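Side-chain contacts in aldehyde dehydrogenase (Bartonella henselae, PDB 3I44), which probably oxidises aldehydes to carboxylic acids with a nicotinamide cofactor, as other members of the aldehyde dehydrogenase family do: residues A[45-48]-A[49-52]; A[193-196]-A[197-200]; A[323-326]-A[327-331]; A[357-360]-A[361-365]. The protein carries 1 engineered substitution. All blocks are in the same frame, centred on the assembly; numbering follows the deposited sequence.

All four contacts are local and follow one another along the chain; none nests in or crosses another. Interaction 1 closes the turn between strands 42-47 and 52-58. Interaction 2 lies where strand 191-195 runs into the loop before helix 202-213. These two meet at one sodium ion, which takes a backbone oxygen from each and a third from E112; V45 also packs on I199. The ion thus ties the turn near the N terminus to the end of strand 191-195. Interactions 3 and 4 occupy the last turns of two successive helices, 316-329 and 348-363. Their nearest atoms are about 11 Å apart, and both helices touch strand 388-391.

Interaction 1: A[45-48]-A[49-52]; sequences VIDP and STEE. With NA (sodium ion), chain B.
The carbonyl oxygen D47 O takes two backbone N-H groups, from T50 and E51, within the turn. E51 N lies 2.8 Å from D47 O, nearly in line with the carbonyl bond. T50 N lies 3.2 Å from D47 O and comes from above the carbonyl plane. The side chain of D47 adds a third tie: OD1 accepts from S49 N at 2.9 Å, in the pattern of an Asx turn. CG sits anti to the backbone N (chi1 -179°), which brings the carboxylate over the start of the turn. A water lies within hydrogen-bonding distance of both D47 OD1 and S49 OG and may link them; S49 OG is also bonded to G335 N. T50 makes an ST turn, its OG1 accepting from E52 N at 3.2 Å. D47 N closes the loop onto E52 O at 2.9 Å. On the apolar side, I46 CG2 lies 3.7 Å from E51 C. The carbonyl I46 O binds the sodium ion at 2.5 Å, beside E112 O and I199 O. I46 gives the ion a neutral backbone oxygen, while OD1 of D47 serves the turn.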
ATOM      1  N   VAL A  45      13.338  -4.163 -32.107  1.00 29.83           N
ATOM      2  CA  VAL A  45      12.286  -5.020 -31.619  1.00 28.68           C
ATOM      3  C   VAL A  45      12.302  -6.287 -32.474  1.00 28.46           C
ATOM      4  O   VAL A  45      12.163  -6.199 -33.688  1.00 28.07           O
ATOM      5  CB  VAL A  45      10.909  -4.328 -31.720  1.00 28.82           C
ATOM      6  CG1 VAL A  45       9.815  -5.230 -31.187  1.00 26.72           C
ATOM      7  CG2 VAL A  45      10.930  -3.005 -30.966  1.00 26.79           C
ATOM      8  N   ILE A  46      12.456  -7.455 -31.837  1.00 27.66           N
ATOM      9  CA  ILE A  46      12.479  -8.725 -32.553  1.00 27.71           C
ATOM     10  C   ILE A  46      11.081  -9.364 -32.645  1.00 28.03           C
ATOM     11  O   ILE A  46      10.332  -9.384 -31.664  1.00 28.21           O
ATOM     12  CB  ILE A  46      13.466  -9.723 -31.888  1.00 28.29           C
ATOM     13  CG1 ILE A  46      14.901  -9.162 -31.893  1.00 29.39           C
ATOM     14  CG2 ILE A  46      13.449 -11.096 -32.578  1.00 26.21           C
ATOM     15  CD1 ILE A  46      15.384  -8.680 -33.248  1.00 31.68           C
ATOM     16  N   ASP A  47      10.733  -9.830 -33.846  1.00 27.84           N
ATOM     17  CA  ASP A  47       9.614 -10.726 -34.104  1.00 27.48           C
ATOM     18  C   ASP A  47      10.051 -12.140 -33.739  1.00 27.63           C
ATOM     19  O   ASP A  47      10.886 -12.713 -34.454  1.00 27.24           O
ATOM     20  CB  ASP A  47       9.256 -10.659 -35.582  1.00 27.35           C
ATOM     21  CG  ASP A  47       8.067 -11.547 -35.952  1.00 29.35           C
ATOM     22  OD1 ASP A  47       7.821 -12.572 -35.260  1.00 28.34           O
ATOM     23  OD2 ASP A  47       7.375 -11.199 -36.946  1.00 29.62           O
ATOM     24  N   PRO A  48       9.515 -12.707 -32.614  1.00 26.23           N
ATOM     25  CA  PRO A  48       9.982 -13.983 -32.104  1.00 26.08           C
ATOM     26  C   PRO A  48       9.596 -15.196 -32.962  1.00 26.34           C
ATOM     27  O   PRO A  48      10.101 -16.275 -32.714  1.00 23.90           O
ATOM     28  CB  PRO A  48       9.294 -14.084 -30.755  1.00 25.89           C
ATOM     29  CG  PRO A  48       7.971 -13.405 -31.001  1.00 26.00           C
ATOM     30  CD  PRO A  48       8.345 -12.229 -31.858  1.00 26.65           C
ATOM     31  N   SER A  49       8.697 -15.003 -33.923  1.00 27.39           N
ATOM     32  CA  SER A  49       8.279 -16.066 -34.812  1.00 29.44           C
ATOM     33  C   SER A  49       9.379 -16.308 -35.872  1.00 31.16           C
ATOM     34  O   SER A  49       9.518 -17.436 -36.374  1.00 31.11           O
ATOM     35  CB  SER A  49       6.913 -15.737 -35.464  1.00 29.74           C
ATOM     36  OG  SER A  49       5.827 -15.860 -34.523  1.00 28.04           O
ATOM     37  N   THR A  50      10.168 -15.265 -36.157  1.00 32.18           N
ATOM     38  CA  THR A  50      11.238 -15.307 -37.175  1.00 33.69           C
ATOM     39  C   THR A  50      12.671 -15.039 -36.666  1.00 34.32           C
ATOM     40  O   THR A  50      13.633 -15.379 -37.351  1.00 35.63           O
ATOM     41  CB  THR A  50      10.991 -14.258 -38.270  1.00 33.85           C
ATOM     42  OG1 THR A  50      10.949 -12.956 -37.668  1.00 34.01           O
ATOM     43  CG2 THR A  50       9.687 -14.533 -39.027  1.00 33.83           C
ATOM     44  N   GLU A  51      12.824 -14.433 -35.495  1.00 34.68           N
ATOM     45  CA  GLU A  51      14.134 -13.960 -34.995  1.00 35.09           C
ATOM     46  C   GLU A  51      14.656 -12.708 -35.700  1.00 35.40           C
ATOM     47  O   GLU A  51      15.783 -12.299 -35.469  1.00 36.35           O
ATOM     48  CB  GLU A  51      15.210 -15.059 -35.002  1.00 34.93           C
ATOM     49  CG  GLU A  51      14.785 -16.275 -34.250  1.00 35.68           C
ATOM     50  CD  GLU A  51      15.912 -17.276 -33.959  1.00 36.22           C
ATOM     51  OE1 GLU A  51      17.043 -16.889 -33.590  1.00 36.29           O
ATOM     52  OE2 GLU A  51      15.618 -18.478 -34.047  1.00 38.25           O
ATOM     53  N   GLU A  52      13.825 -12.076 -36.514  1.00 35.60           N
ATOM     54  CA  GLU A  52      14.226 -10.881 -37.258  1.00 35.97           C
ATOM     55  C   GLU A  52      13.668  -9.601 -36.648  1.00 35.03           C
ATOM     56  O   GLU A  52      12.584  -9.611 -36.046  1.00 34.45           O
ATOM     57  CB  GLU A  52      13.783 -11.016 -38.702  1.00 36.55           C
ATOM     58  CG  GLU A  52      14.678 -12.015 -39.472  1.00 41.23           C
ATOM     59  CD  GLU A  52      14.029 -12.605 -40.713  1.00 47.03           C
ATOM     60  OE1 GLU A  52      12.980 -12.081 -41.173  1.00 50.01           O
ATOM     61  OE2 GLU A  52      14.585 -13.613 -41.224  1.00 50.77           O
TER
HETATM   62 NA    NA B 477       9.734  -8.509 -29.397  1.00 24.91          NA
HETATM   63  O   HOH W   1      12.206  -7.634 -28.992  1.00 28.12           O
HETATM   64  O   HOH W   2       5.375 -13.081 -34.307  1.00 21.62           O
HETATM   65  O   HOH W   3      10.757 -10.068 -28.599  1.00 30.80           O

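Interaction 2: A[193-196]-A[197-200]; sequences VLKP and SEIA. With NA (sodium ion), chain B.
K195 and E198 face each other across the start of a loop, joined by a long salt bridge of 3.7 Å between K195 NZ and E198 OE1. The firm grip is on the lysine. Its NZ donates to P196 O at 2.7 Å, from above the carbonyl plane, and is also bonded to G226 O. The chain of K195 leaves extended and then bends twice (chi3 82°, chi4 63°), which folds NZ back over the next peptide. On this tight side P196 packs on L223 and N225. E198, by contrast, is held more loosely and is partly exposed. Its chain bends at chi2 (-85°) and presents OE1 to the amine. A water lies 2.8 Å from K195 NZ, but its bond to E198 OE1 is weak. Beyond the pair, S197 to A200 form a type I turn, with A200 N 3.2 Å from S197 O. This turn presents I199 O to the sodium ion at 2.3 Å. In relatives the lysine and glutamate of the KPSE motif bind the adenosine ribose of the cofactor; the same role is probable here, though no cofactor is bound. K195 ends strand 191-195, which runs parallel to strands 156-168 and 221-223. V193 packs on helix 62-79, L194 touches both neighbouring strands, and W171 meets S197, I199 and A200 ahead of helix 202-213.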
ATOM      1  N   VAL A 193       3.136   9.113 -16.948  1.00 20.49           N
ATOM      2  CA  VAL A 193       4.177   8.688 -17.866  1.00 20.32           C
ATOM      3  C   VAL A 193       4.184   7.168 -17.895  1.00 19.83           C
ATOM      4  O   VAL A 193       4.352   6.508 -16.860  1.00 19.99           O
ATOM      5  CB  VAL A 193       5.568   9.219 -17.493  1.00 20.99           C
ATOM      6  CG1 VAL A 193       6.638   8.715 -18.522  1.00 20.75           C
ATOM      7  CG2 VAL A 193       5.541  10.747 -17.451  1.00 20.48           C
ATOM      8  N   LEU A 194       3.963   6.625 -19.089  1.00 19.68           N
ATOM      9  CA  LEU A 194       4.012   5.190 -19.348  1.00 19.88           C
ATOM     10  C   LEU A 194       5.360   4.821 -19.986  1.00 20.68           C
ATOM     11  O   LEU A 194       5.798   5.469 -20.959  1.00 20.64           O
ATOM     12  CB  LEU A 194       2.877   4.784 -20.282  1.00 20.22           C
ATOM     13  CG  LEU A 194       2.901   3.349 -20.865  1.00 20.51           C
ATOM     14  CD1 LEU A 194       2.735   2.321 -19.774  1.00 20.22           C
ATOM     15  CD2 LEU A 194       1.852   3.162 -21.967  1.00 20.18           C
ATOM     16  N   LYS A 195       6.019   3.822 -19.414  1.00 20.55           N
ATOM     17  CA  LYS A 195       7.158   3.160 -20.077  1.00 21.35           C
ATOM     18  C   LYS A 195       6.763   1.733 -20.395  1.00 20.97           C
ATOM     19  O   LYS A 195       6.699   0.892 -19.486  1.00 18.76           O
ATOM     20  CB  LYS A 195       8.407   3.150 -19.181  1.00 21.37           C
ATOM     21  CG  LYS A 195       9.652   2.575 -19.899  1.00 23.76           C
ATOM     22  CD  LYS A 195      10.650   1.926 -18.954  1.00 24.31           C
ATOM     23  CE  LYS A 195      10.249   0.500 -18.616  1.00 24.99           C
ATOM     24  NZ  LYS A 195      10.219  -0.406 -19.807  1.00 25.46           N
ATOM     25  N   PRO A 196       6.509   1.431 -21.687  1.00 21.64           N
ATOM     26  CA  PRO A 196       6.130   0.037 -21.920  1.00 21.69           C
ATOM     27  C   PRO A 196       7.344  -0.874 -22.001  1.00 22.45           C
ATOM     28  O   PRO A 196       8.471  -0.408 -21.810  1.00 22.85           O
ATOM     29  CB  PRO A 196       5.404   0.100 -23.262  1.00 21.85           C
ATOM     30  CG  PRO A 196       6.005   1.258 -23.934  1.00 20.69           C
ATOM     31  CD  PRO A 196       6.238   2.259 -22.871  1.00 21.43           C
ATOM     32  N   SER A 197       7.116  -2.162 -22.273  1.00 22.38           N
ATOM     33  CA  SER A 197       8.207  -3.111 -22.364  1.00 22.78           C
ATOM     34  C   SER A 197       9.008  -2.859 -23.627  1.00 23.08           C
ATOM     35  O   SER A 197       8.447  -2.675 -24.701  1.00 23.11           O
ATOM     36  CB  SER A 197       7.688  -4.523 -22.350  1.00 22.82           C
ATOM     37  OG  SER A 197       8.739  -5.425 -22.670  1.00 26.23           O
ATOM     38  N   GLU A 198      10.322  -2.856 -23.489  1.00 24.04           N
ATOM     39  CA  GLU A 198      11.196  -2.549 -24.615  1.00 25.12           C
ATOM     40  C   GLU A 198      11.252  -3.722 -25.599  1.00 25.20           C
ATOM     41  O   GLU A 198      11.602  -3.531 -26.751  1.00 25.93           O
ATOM     42  CB  GLU A 198      12.609  -2.120 -24.147  1.00 25.78           C
ATOM     43  CG  GLU A 198      13.469  -3.229 -23.556  1.00 26.20           C
ATOM     44  CD  GLU A 198      13.240  -3.486 -22.078  1.00 29.26           C
ATOM     45  OE1 GLU A 198      12.189  -3.103 -21.499  1.00 30.77           O
ATOM     46  OE2 GLU A 198      14.137  -4.100 -21.489  1.00 32.89           O
ATOM     47  N   ILE A 199      10.858  -4.924 -25.176  1.00 25.75           N
ATOM     48  CA  ILE A 199      10.768  -6.030 -26.128  1.00 25.86           C
ATOM     49  C   ILE A 199       9.405  -6.155 -26.811  1.00 26.17           C
ATOM     50  O   ILE A 199       9.290  -6.942 -27.746  1.00 26.31           O
ATOM     51  CB  ILE A 199      11.251  -7.377 -25.547  1.00 26.77           C
ATOM     52  CG1 ILE A 199      10.261  -7.973 -24.590  1.00 26.12           C
ATOM     53  CG2 ILE A 199      12.673  -7.233 -24.830  1.00 26.18           C
ATOM     54  CD1 ILE A 199      10.652  -9.399 -24.141  1.00 30.75           C
ATOM     55  N   ALA A 200       8.392  -5.386 -26.383  1.00 25.54           N
ATOM     56  CA  ALA A 200       7.075  -5.358 -27.071  1.00 25.08           C
ATOM     57  C   ALA A 200       6.397  -3.990 -26.911  1.00 25.03           C
ATOM     58  O   ALA A 200       5.321  -3.886 -26.300  1.00 24.23           O
ATOM     59  CB  ALA A 200       6.155  -6.467 -26.509  1.00 25.39           C
TER
HETATM   60 NA    NA B 477       9.734  -8.509 -29.397  1.00 24.91          NA
HETATM   61  O   HOH W   4      10.966  -2.613 -18.273  1.00 43.19           O
HETATM   62  O   HOH W   3      10.757 -10.068 -28.599  1.00 30.80           O
HETATM   63  O   HOH W   1      12.206  -7.634 -28.992  1.00 28.12           O

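Interaction 3: A[323-326]-A[327-331]; sequences AKDI and AEKTQ
D325 and K329 form a salt bridge one helical turn apart, and the lysine can be followed along its length. K329 CB lies 3.4 Å from D325 O, the carbonyl that also accepts K329 N. CG stays over that same oxygen, 3.3 Å from D325 O. CD moves on to the carboxylate and meets D325 OD2 at 3.6 Å. CE passes beside it, 3.5 Å from D325 OD1. At the tip, NZ donates to D325 OD2 at 3.0 Å, on the syn side of that oxygen; its bond to OD1 is weak. The lysine starts anti to its own carbonyl carbon (chi1 -68°) and is extended from there. D325 CG stands anti to the backbone N (chi1 -170°), which brings the carboxylate to the lysine chain. A second pair lies alongside: K324 NZ reaches E328 OE2 at 3.3 Å, a weak bond in a salt bridge. Nearer the core, T330 OG1 donates to I326 O at 2.8 Å, from above the carbonyl plane. This side of the helix faces inward: A323 and I326 touch V292 of helix 287-296, and A327 packs on strands 367-370 and 388-391. The whole is typical of an amphipathic surface helix, with i to i+4 salt bridges on its exposed side, the K324-E328 pair beside strand 367-370, and a threonine hydroxyl bonded back at its last turn.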
ATOM      1  N   ALA A 323      -3.077 -35.161 -19.921  1.00 27.85           N
ATOM      2  CA  ALA A 323      -2.027 -34.146 -20.197  1.00 28.33           C
ATOM      3  C   ALA A 323      -1.134 -34.519 -21.409  1.00 28.37           C
ATOM      4  O   ALA A 323      -0.860 -33.704 -22.289  1.00 27.87           O
ATOM      5  CB  ALA A 323      -1.165 -33.948 -18.947  1.00 28.19           C
ATOM      6  N   LYS A 324      -0.705 -35.777 -21.461  1.00 29.05           N
ATOM      7  CA  LYS A 324       0.076 -36.275 -22.594  1.00 29.45           C
ATOM      8  C   LYS A 324      -0.653 -36.080 -23.915  1.00 29.40           C
ATOM      9  O   LYS A 324      -0.096 -35.518 -24.842  1.00 28.97           O
ATOM     10  CB  LYS A 324       0.399 -37.763 -22.402  1.00 29.64           C
ATOM     11  CG  LYS A 324       1.326 -38.368 -23.471  1.00 31.42           C
ATOM     12  CD  LYS A 324       1.639 -39.844 -23.076  1.00 33.78           C
ATOM     13  CE  LYS A 324       2.924 -40.389 -23.685  1.00 36.05           C
ATOM     14  NZ  LYS A 324       2.693 -40.945 -25.031  1.00 38.55           N
ATOM     15  N   ASP A 325      -1.894 -36.562 -23.997  1.00 30.13           N
ATOM     16  CA  ASP A 325      -2.709 -36.420 -25.216  1.00 30.79           C
ATOM     17  C   ASP A 325      -2.868 -34.968 -25.652  1.00 29.62           C
ATOM     18  O   ASP A 325      -2.659 -34.619 -26.830  1.00 28.25           O
ATOM     19  CB  ASP A 325      -4.115 -37.036 -24.993  1.00 31.77           C
ATOM     20  CG  ASP A 325      -4.934 -37.143 -26.295  1.00 35.80           C
ATOM     21  OD1 ASP A 325      -4.524 -37.889 -27.212  1.00 40.37           O
ATOM     22  OD2 ASP A 325      -6.006 -36.493 -26.397  1.00 42.66           O
ATOM     23  N   ILE A 326      -3.260 -34.113 -24.704  1.00 29.33           N
ATOM     24  CA  ILE A 326      -3.484 -32.711 -25.043  1.00 29.07           C
ATOM     25  C   ILE A 326      -2.170 -32.062 -25.500  1.00 28.87           C
ATOM     26  O   ILE A 326      -2.137 -31.394 -26.533  1.00 28.10           O
ATOM     27  CB  ILE A 326      -4.129 -31.927 -23.875  1.00 29.46           C
ATOM     28  CG1 ILE A 326      -5.519 -32.480 -23.541  1.00 30.33           C
ATOM     29  CG2 ILE A 326      -4.253 -30.492 -24.246  1.00 28.13           C
ATOM     30  CD1 ILE A 326      -6.549 -32.317 -24.663  1.00 33.24           C
ATOM     31  N   ALA A 327      -1.082 -32.289 -24.759  1.00 28.62           N
ATOM     32  CA  ALA A 327       0.237 -31.784 -25.179  1.00 28.98           C
ATOM     33  C   ALA A 327       0.594 -32.216 -26.604  1.00 29.93           C
ATOM     34  O   ALA A 327       0.961 -31.393 -27.443  1.00 27.72           O
ATOM     35  CB  ALA A 327       1.337 -32.249 -24.221  1.00 28.37           C
ATOM     36  N   GLU A 328       0.472 -33.511 -26.886  1.00 31.59           N
ATOM     37  CA  GLU A 328       0.844 -34.013 -28.216  1.00 33.25           C
ATOM     38  C   GLU A 328      -0.039 -33.419 -29.299  1.00 33.29           C
ATOM     39  O   GLU A 328       0.420 -33.208 -30.411  1.00 34.24           O
ATOM     40  CB  GLU A 328       0.829 -35.544 -28.245  1.00 34.03           C
ATOM     41  CG  GLU A 328       2.000 -36.094 -27.425  1.00 37.49           C
ATOM     42  CD  GLU A 328       1.962 -37.589 -27.184  1.00 42.50           C
ATOM     43  OE1 GLU A 328       0.931 -38.240 -27.490  1.00 43.30           O
ATOM     44  OE2 GLU A 328       2.988 -38.090 -26.660  1.00 46.86           O
ATOM     45  N   LYS A 329      -1.283 -33.105 -28.959  1.00 33.15           N
ATOM     46  CA  LYS A 329      -2.189 -32.453 -29.898  1.00 33.25           C
ATOM     47  C   LYS A 329      -2.079 -30.912 -29.924  1.00 32.42           C
ATOM     48  O   LYS A 329      -2.799 -30.263 -30.671  1.00 31.65           O
ATOM     49  CB  LYS A 329      -3.633 -32.844 -29.565  1.00 33.86           C
ATOM     50  CG  LYS A 329      -3.925 -34.312 -29.834  1.00 37.40           C
ATOM     51  CD  LYS A 329      -5.359 -34.665 -29.456  1.00 41.31           C
ATOM     52  CE  LYS A 329      -5.711 -36.085 -29.930  1.00 44.70           C
ATOM     53  NZ  LYS A 329      -6.952 -36.568 -29.242  1.00 47.87           N
ATOM     54  N   THR A 330      -1.239 -30.323 -29.078  1.00 31.51           N
ATOM     55  CA  THR A 330      -1.102 -28.871 -29.048  1.00 30.71           C
ATOM     56  C   THR A 330      -0.070 -28.520 -30.109  1.00 30.75           C
ATOM     57  O   THR A 330       1.112 -28.898 -29.974  1.00 30.85           O
ATOM     58  CB  THR A 330      -0.639 -28.378 -27.654  1.00 30.93           C
ATOM     59  OG1 THR A 330      -1.677 -28.634 -26.702  1.00 29.64           O
ATOM     60  CG2 THR A 330      -0.281 -26.882 -27.659  1.00 29.22           C
ATOM     61  N   GLN A 331      -0.511 -27.838 -31.160  1.00 30.06           N
ATOM     62  CA  GLN A 331       0.384 -27.433 -32.254  1.00 30.69           C
ATOM     63  C   GLN A 331       1.169 -26.173 -31.872  1.00 30.30           C
ATOM     64  O   GLN A 331       0.714 -25.386 -31.025  1.00 28.94           O
ATOM     65  CB  GLN A 331      -0.416 -27.189 -33.544  1.00 31.38           C
ATOM     66  CG  GLN A 331      -1.174 -28.443 -34.087  1.00 35.46           C
ATOM     67  CD  GLN A 331      -0.257 -29.657 -34.231  1.00 40.59           C
ATOM     68  OE1 GLN A 331       0.832 -29.555 -34.816  1.00 43.60           O
ATOM     69  NE2 GLN A 331      -0.680 -30.812 -33.678  1.00 42.61           N
TER

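Interaction 4: A[357-360]-A[361-365]; sequences LIQS and GIDEG
A Schellman motif finishes helix 348-363, and S360 and E364 meet in the last turn before it. E364 N donates to S360 O at 2.8 Å, a regular helical bond. G365 N turns back to I362 O at 3.0 Å to make the motif, with a positive phi at G365, the first residue to leave the helical path. The side chains of S360 and E364 are joined by a water, which donates to S360 OG and to E364 OE1, each at 2.7 Å. E364 OE1 also accepts from R398 N, so the water link lies against helix 398-401, where S360 touches R398 and I399. S360 OG donates in turn to L357 O at 2.6 Å. That carbonyl takes G361 N as well, at 3.1 Å, and is gripped twice.

On another side of the helix, Q359 reaches D363. Its chain bends at chi2 (62°), and NE2 donates to D363 OD1 at 3.1 Å along a fairly straight line. The carboxylate oxygen lies in the plane of the amide. Seen from the aspartate, however, the donor comes in above the carboxylate plane, and the two flat groups are turned 38° apart. D363 CG also comes within 3.3 Å of Q359 O, a contact and not a hydrogen bond. I358 turns inward onto T388 and F390 of strand 388-391. The arrangement is that of a helix C-terminus closed by a Schellman motif with glycine at the positive-phi position, its last turn tied by backbone bonds, a serine hydroxyl and one glutamine-aspartate bond.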
ATOM      1  N   LEU A 357      15.106 -24.563 -17.329  1.00 27.62           N
ATOM      2  CA  LEU A 357      14.175 -25.064 -16.312  1.00 27.20           C
ATOM      3  C   LEU A 357      13.662 -26.445 -16.721  1.00 26.49           C
ATOM      4  O   LEU A 357      13.556 -27.340 -15.872  1.00 27.31           O
ATOM      5  CB  LEU A 357      13.039 -24.033 -16.036  1.00 26.47           C
ATOM      6  CG  LEU A 357      13.379 -23.000 -14.912  1.00 26.48           C
ATOM      7  CD1 LEU A 357      12.548 -21.722 -14.998  1.00 25.44           C
ATOM      8  CD2 LEU A 357      13.249 -23.616 -13.505  1.00 24.09           C
ATOM      9  N   ILE A 358      13.381 -26.633 -18.014  1.00 26.69           N
ATOM     10  CA  ILE A 358      12.991 -27.970 -18.529  1.00 26.98           C
ATOM     11  C   ILE A 358      14.116 -29.009 -18.238  1.00 27.61           C
ATOM     12  O   ILE A 358      13.884 -30.063 -17.620  1.00 27.58           O
ATOM     13  CB  ILE A 358      12.654 -27.925 -20.024  1.00 26.79           C
ATOM     14  CG1 ILE A 358      11.305 -27.226 -20.246  1.00 25.09           C
ATOM     15  CG2 ILE A 358      12.546 -29.331 -20.612  1.00 26.68           C
ATOM     16  CD1 ILE A 358      11.051 -26.836 -21.681  1.00 22.67           C
ATOM     17  N   GLN A 359      15.339 -28.675 -18.636  1.00 28.47           N
ATOM     18  CA  GLN A 359      16.500 -29.523 -18.339  1.00 28.81           C
ATOM     19  C   GLN A 359      16.606 -29.825 -16.831  1.00 28.51           C
ATOM     20  O   GLN A 359      16.829 -30.988 -16.447  1.00 28.85           O
ATOM     21  CB  GLN A 359      17.793 -28.898 -18.887  1.00 29.57           C
ATOM     22  CG  GLN A 359      18.992 -29.852 -18.845  1.00 29.89           C
ATOM     23  CD  GLN A 359      18.764 -31.088 -19.700  1.00 30.87           C
ATOM     24  OE1 GLN A 359      18.526 -30.985 -20.900  1.00 34.65           O
ATOM     25  NE2 GLN A 359      18.802 -32.253 -19.083  1.00 29.39           N
ATOM     26  N   SER A 360      16.366 -28.820 -15.978  1.00 28.64           N
ATOM     27  CA  SER A 360      16.363 -29.029 -14.515  1.00 28.62           C
ATOM     28  C   SER A 360      15.349 -30.083 -14.066  1.00 29.28           C
ATOM     29  O   SER A 360      15.601 -30.865 -13.099  1.00 29.86           O
ATOM     30  CB  SER A 360      16.115 -27.720 -13.743  1.00 29.12           C
ATOM     31  OG  SER A 360      14.725 -27.432 -13.535  1.00 28.45           O
ATOM     32  N   GLY A 361      14.189 -30.104 -14.732  1.00 29.42           N
ATOM     33  CA  GLY A 361      13.148 -31.067 -14.392  1.00 29.65           C
ATOM     34  C   GLY A 361      13.658 -32.457 -14.672  1.00 29.49           C
ATOM     35  O   GLY A 361      13.510 -33.358 -13.858  1.00 30.26           O
ATOM     36  N   ILE A 362      14.287 -32.629 -15.822  1.00 30.31           N
ATOM     37  CA  ILE A 362      14.914 -33.921 -16.159  1.00 31.26           C
ATOM     38  C   ILE A 362      15.998 -34.293 -15.122  1.00 31.64           C
ATOM     39  O   ILE A 362      15.946 -35.365 -14.517  1.00 31.90           O
ATOM     40  CB  ILE A 362      15.499 -33.905 -17.587  1.00 31.45           C
ATOM     41  CG1 ILE A 362      14.370 -33.726 -18.601  1.00 30.44           C
ATOM     42  CG2 ILE A 362      16.275 -35.237 -17.868  1.00 31.18           C
ATOM     43  CD1 ILE A 362      14.809 -33.241 -19.930  1.00 32.21           C
ATOM     44  N   ASP A 363      16.914 -33.368 -14.864  1.00 32.22           N
ATOM     45  CA  ASP A 363      18.056 -33.638 -13.980  1.00 32.61           C
ATOM     46  C   ASP A 363      17.661 -33.908 -12.557  1.00 33.23           C
ATOM     47  O   ASP A 363      18.325 -34.679 -11.873  1.00 33.80           O
ATOM     48  CB  ASP A 363      19.009 -32.455 -13.975  1.00 32.87           C
ATOM     49  CG  ASP A 363      19.642 -32.233 -15.300  1.00 32.96           C
ATOM     50  OD1 ASP A 363      19.498 -33.095 -16.178  1.00 36.32           O
ATOM     51  OD2 ASP A 363      20.257 -31.179 -15.481  1.00 35.12           O
ATOM     52  N   GLU A 364      16.587 -33.272 -12.089  1.00 33.49           N
ATOM     53  CA  GLU A 364      16.161 -33.451 -10.700  1.00 33.07           C
ATOM     54  C   GLU A 364      15.325 -34.705 -10.515  1.00 32.68           C
ATOM     55  O   GLU A 364      14.920 -35.029  -9.390  1.00 32.02           O
ATOM     56  CB  GLU A 364      15.452 -32.195 -10.158  1.00 33.42           C
ATOM     57  CG  GLU A 364      16.459 -31.046  -9.907  1.00 34.32           C
ATOM     58  CD  GLU A 364      15.834 -29.784  -9.334  1.00 35.89           C
ATOM     59  OE1 GLU A 364      14.631 -29.563  -9.528  1.00 36.65           O
ATOM     60  OE2 GLU A 364      16.567 -28.985  -8.717  1.00 38.36           O
ATOM     61  N   GLY A 365      15.077 -35.415 -11.609  1.00 32.56           N
ATOM     62  CA  GLY A 365      14.401 -36.695 -11.526  1.00 32.81           C
ATOM     63  C   GLY A 365      12.885 -36.675 -11.644  1.00 32.83           C
ATOM     64  O   GLY A 365      12.259 -37.648 -11.258  1.00 33.32           O
TER
HETATM   65  O   HOH W   5      13.302 -28.810 -11.751  1.00 28.05           O